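PDB 2D4A: malate dehydrogenase from Aeropyrum pernix, which catalyses the reversible oxidation of malate to oxaloacetate with NAD or NADP as coenzyme and works as a homotetramer. Local coordinates for residues E234-D239 with A265-S270. Sequence-based numbering, arbitrary orientation.
Sequences EAIKRD and AVIGKS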
ATOM      1  N   GLU B 234      13.041   0.566  -3.977  1.00 27.47           N
ATOM      2  CA  GLU B 234      12.571   1.228  -2.770  1.00 28.09           C
ATOM      3  C   GLU B 234      13.745   1.593  -1.857  1.00 27.12           C
ATOM      4  O   GLU B 234      13.738   2.640  -1.222  1.00 27.32           O
ATOM      5  CB  GLU B 234      11.596   0.315  -2.038  1.00 30.24           C
ATOM      6  CG  GLU B 234      11.063   0.883  -0.748  1.00 31.21           C
ATOM      7  CD  GLU B 234      10.250  -0.138  -0.004  1.00 33.15           C
ATOM      8  OE1 GLU B 234       9.095  -0.374  -0.411  1.00 35.10           O
ATOM      9  OE2 GLU B 234      10.774  -0.718   0.975  1.00 33.20           O
ATOM     10  N   ALA B 235      14.752   0.726  -1.816  1.00 25.62           N
ATOM     11  CA  ALA B 235      15.921   0.944  -0.982  1.00 24.59           C
ATOM     12  C   ALA B 235      16.707   2.197  -1.368  1.00 25.89           C
ATOM     13  O   ALA B 235      17.232   2.907  -0.501  1.00 26.59           O
ATOM     14  CB  ALA B 235      16.824  -0.277  -1.030  1.00 22.37           C
ATOM     15  N   ILE B 236      16.782   2.462  -2.672  1.00 26.60           N
ATOM     16  CA  ILE B 236      17.502   3.621  -3.224  1.00 26.55           C
ATOM     17  C   ILE B 236      16.714   4.925  -3.004  1.00 27.22           C
ATOM     18  O   ILE B 236      17.237   5.902  -2.447  1.00 25.44           O
ATOM     19  CB  ILE B 236      17.762   3.411  -4.745  1.00 26.51           C
ATOM     20  CG1 ILE B 236      18.501   2.074  -4.953  1.00 28.11           C
ATOM     21  CG2 ILE B 236      18.567   4.573  -5.310  1.00 22.15           C
ATOM     22  CD1 ILE B 236      18.542   1.588  -6.417  1.00 29.54           C
ATOM     23  N   LYS B 237      15.455   4.919  -3.441  1.00 27.85           N
ATOM     24  CA  LYS B 237      14.564   6.072  -3.304  1.00 29.09           C
ATOM     25  C   LYS B 237      14.451   6.550  -1.855  1.00 29.67           C
ATOM     26  O   LYS B 237      14.230   7.734  -1.600  1.00 29.52           O
ATOM     27  CB  LYS B 237      13.163   5.724  -3.812  1.00 30.38           C
ATOM     28  CG  LYS B 237      13.056   5.536  -5.316  1.00 32.68           C
ATOM     29  CD  LYS B 237      13.214   6.854  -6.042  1.00 34.54           C
ATOM     30  CE  LYS B 237      13.165   6.670  -7.545  1.00 36.37           C
ATOM     31  NZ  LYS B 237      13.168   7.987  -8.244  1.00 38.41           N
ATOM     32  N   ARG B 238      14.586   5.621  -0.911  1.00 29.34           N
ATOM     33  CA  ARG B 238      14.493   5.962   0.496  1.00 29.49           C
ATOM     34  C   ARG B 238      15.855   6.191   1.117  1.00 30.78           C
ATOM     35  O   ARG B 238      15.948   6.615   2.273  1.00 32.34           O
ATOM     36  CB  ARG B 238      13.781   4.861   1.295  1.00 29.48           C
ATOM     37  CG  ARG B 238      12.273   4.795   1.124  1.00 30.74           C
ATOM     38  CD  ARG B 238      11.632   3.941   2.216  1.00 33.16           C
ATOM     39  NE  ARG B 238      10.191   3.802   2.016  1.00 35.01           N
ATOM     40  CZ  ARG B 238       9.470   2.760   2.416  1.00 36.88           C
ATOM     41  NH1 ARG B 238      10.041   1.743   3.053  1.00 35.01           N
ATOM     42  NH2 ARG B 238       8.172   2.723   2.157  1.00 40.54           N
ATOM     43  N   ASP B 239      16.915   5.908   0.364  1.00 30.64           N
ATOM     44  CA  ASP B 239      18.267   6.071   0.888  1.00 29.85           C
ATOM     45  C   ASP B 239      18.289   5.396   2.274  1.00 28.77           C
ATOM     46  O   ASP B 239      18.838   5.925   3.230  1.00 28.16           O
ATOM     47  CB  ASP B 239      18.596   7.564   0.991  1.00 29.79           C
ATOM     48  CG  ASP B 239      20.028   7.823   1.420  1.00 31.42           C
ATOM     49  OD1 ASP B 239      20.919   7.012   1.074  1.00 32.05           O
ATOM     50  OD2 ASP B 239      20.263   8.846   2.092  1.00 30.77           O
ATOM     51  N   ALA B 265      25.693  -6.166   1.258  1.00 25.86           N
ATOM     52  CA  ALA B 265      26.100  -4.786   1.099  1.00 25.79           C
ATOM     53  C   ALA B 265      25.011  -3.797   1.485  1.00 26.88           C
ATOM     54  O   ALA B 265      23.814  -4.089   1.388  1.00 26.23           O
ATOM     55  CB  ALA B 265      26.529  -4.541  -0.335  1.00 23.33           C
ATOM     56  N   VAL B 266      25.461  -2.622   1.921  1.00 28.95           N
ATOM     57  CA  VAL B 266      24.596  -1.516   2.315  1.00 28.15           C
ATOM     58  C   VAL B 266      24.180  -0.811   1.024  1.00 29.04           C
ATOM     59  O   VAL B 266      25.030  -0.327   0.278  1.00 28.41           O
ATOM     60  CB  VAL B 266      25.360  -0.496   3.173  1.00 26.46           C
ATOM     61  CG1 VAL B 266      24.416   0.584   3.647  1.00 27.92           C
ATOM     62  CG2 VAL B 266      26.032  -1.188   4.338  1.00 25.42           C
ATOM     63  N   ILE B 267      22.880  -0.752   0.764  1.00 29.82           N
ATOM     64  CA  ILE B 267      22.379  -0.107  -0.440  1.00 30.42           C
ATOM     65  C   ILE B 267      21.734   1.225  -0.070  1.00 31.36           C
ATOM     66  O   ILE B 267      20.959   1.300   0.884  1.00 30.92           O
ATOM     67  CB  ILE B 267      21.367  -1.034  -1.149  1.00 30.37           C
ATOM     68  CG1 ILE B 267      20.796  -0.373  -2.405  1.00 30.05           C
ATOM     69  CG2 ILE B 267      20.268  -1.400  -0.183  1.00 31.34           C
ATOM     70  CD1 ILE B 267      21.835   0.061  -3.404  1.00 31.41           C
ATOM     71  N   GLY B 268      22.073   2.275  -0.820  1.00 32.50           N
ATOM     72  CA  GLY B 268      21.533   3.602  -0.553  1.00 33.15           C
ATOM     73  C   GLY B 268      21.179   4.392  -1.804  1.00 33.49           C
ATOM     74  O   GLY B 268      21.107   3.833  -2.897  1.00 33.74           O
ATOM     75  N   LYS B 269      20.978   5.697  -1.641  1.00 33.96           N
ATOM     76  CA  LYS B 269      20.594   6.580  -2.740  1.00 34.19           C
ATOM     77  C   LYS B 269      21.576   6.709  -3.893  1.00 33.56           C
ATOM     78  O   LYS B 269      21.180   7.003  -5.021  1.00 33.31           O
ATOM     79  CB  LYS B 269      20.303   7.981  -2.214  1.00 36.13           C
ATOM     80  CG  LYS B 269      19.872   8.938  -3.312  1.00 42.17           C
ATOM     81  CD  LYS B 269      19.581  10.338  -2.801  1.00 47.13           C
ATOM     82  CE  LYS B 269      20.792  10.951  -2.100  1.00 50.93           C
ATOM     83  NZ  LYS B 269      21.161  10.238  -0.831  1.00 52.97           N
ATOM     84  N   SER B 270      22.853   6.508  -3.617  1.00 33.21           N
ATOM     85  CA  SER B 270      23.855   6.628  -4.654  1.00 32.60           C
ATOM     86  C   SER B 270      24.494   5.275  -4.966  1.00 33.07           C
ATOM     87  O   SER B 270      25.600   5.213  -5.501  1.00 31.59           O
ATOM     88  CB  SER B 270      24.921   7.627  -4.216  1.00 32.16           C
ATOM     89  OG  SER B 270      25.794   7.046  -3.274  1.00 34.13           O
TER
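The side chain of Asp239 meets both the backbone N and the side chain of Lys269. The Asp239 carboxylate is modelled as acceptor of the Lys269 backbone N-H at OD1, N to OD1 3.0 Å and nearly straight at 168°. The place of OD1 is less sure, so the details of this bond are too. Asp239 OD2 forms a salt bridge with Lys269 NZ at 3.4 Å. Lys269 starts out extended, with CG anti to its backbone N (chi1 -179°), and then bends at chi3 and chi4. The bends bring NZ over one face of the Asp239 carboxylate, well out of its plane, while Lys269 CB packs against Asp239 CG. Lys241 NZ is also paired with Asp239 OD1 in the model, with the same doubt.

Next to this polar pair the contact is largely apolar. Ala235 CB points at the strand and meets Ile267 CG2 at 3.7 Å. Ile236 lies alongside the backbone of Gly268 and Lys269. Its CG2 branch rests 3.6 Å from Gly268 O, and its CG1 branch reaches toward Ile267 CD1 at 4.2 Å. The two isoleucines cross at a slant. Ile236 O also receives a CA-H...O contact from Lys269, CA to O 3.4 Å.

Asp239 is the first residue past the helix to leave helical angles, with positive phi (48°), in a Schellman motif. Its N bonds back to Ile236 O, so that oxygen serves both the turn and the CA-H contact.

Both segments belong to the alpha/beta C-terminal domain. The C-terminal end of helix 223-237 is packed here against the end of strand 260-268. That strand is the middle one of an antiparallel three-stranded sheet, between 242-251 and 271-275. Ala235 and Ile267 both touch Arg242 of the first neighbour, and Asp239 touches Glu273 of the second.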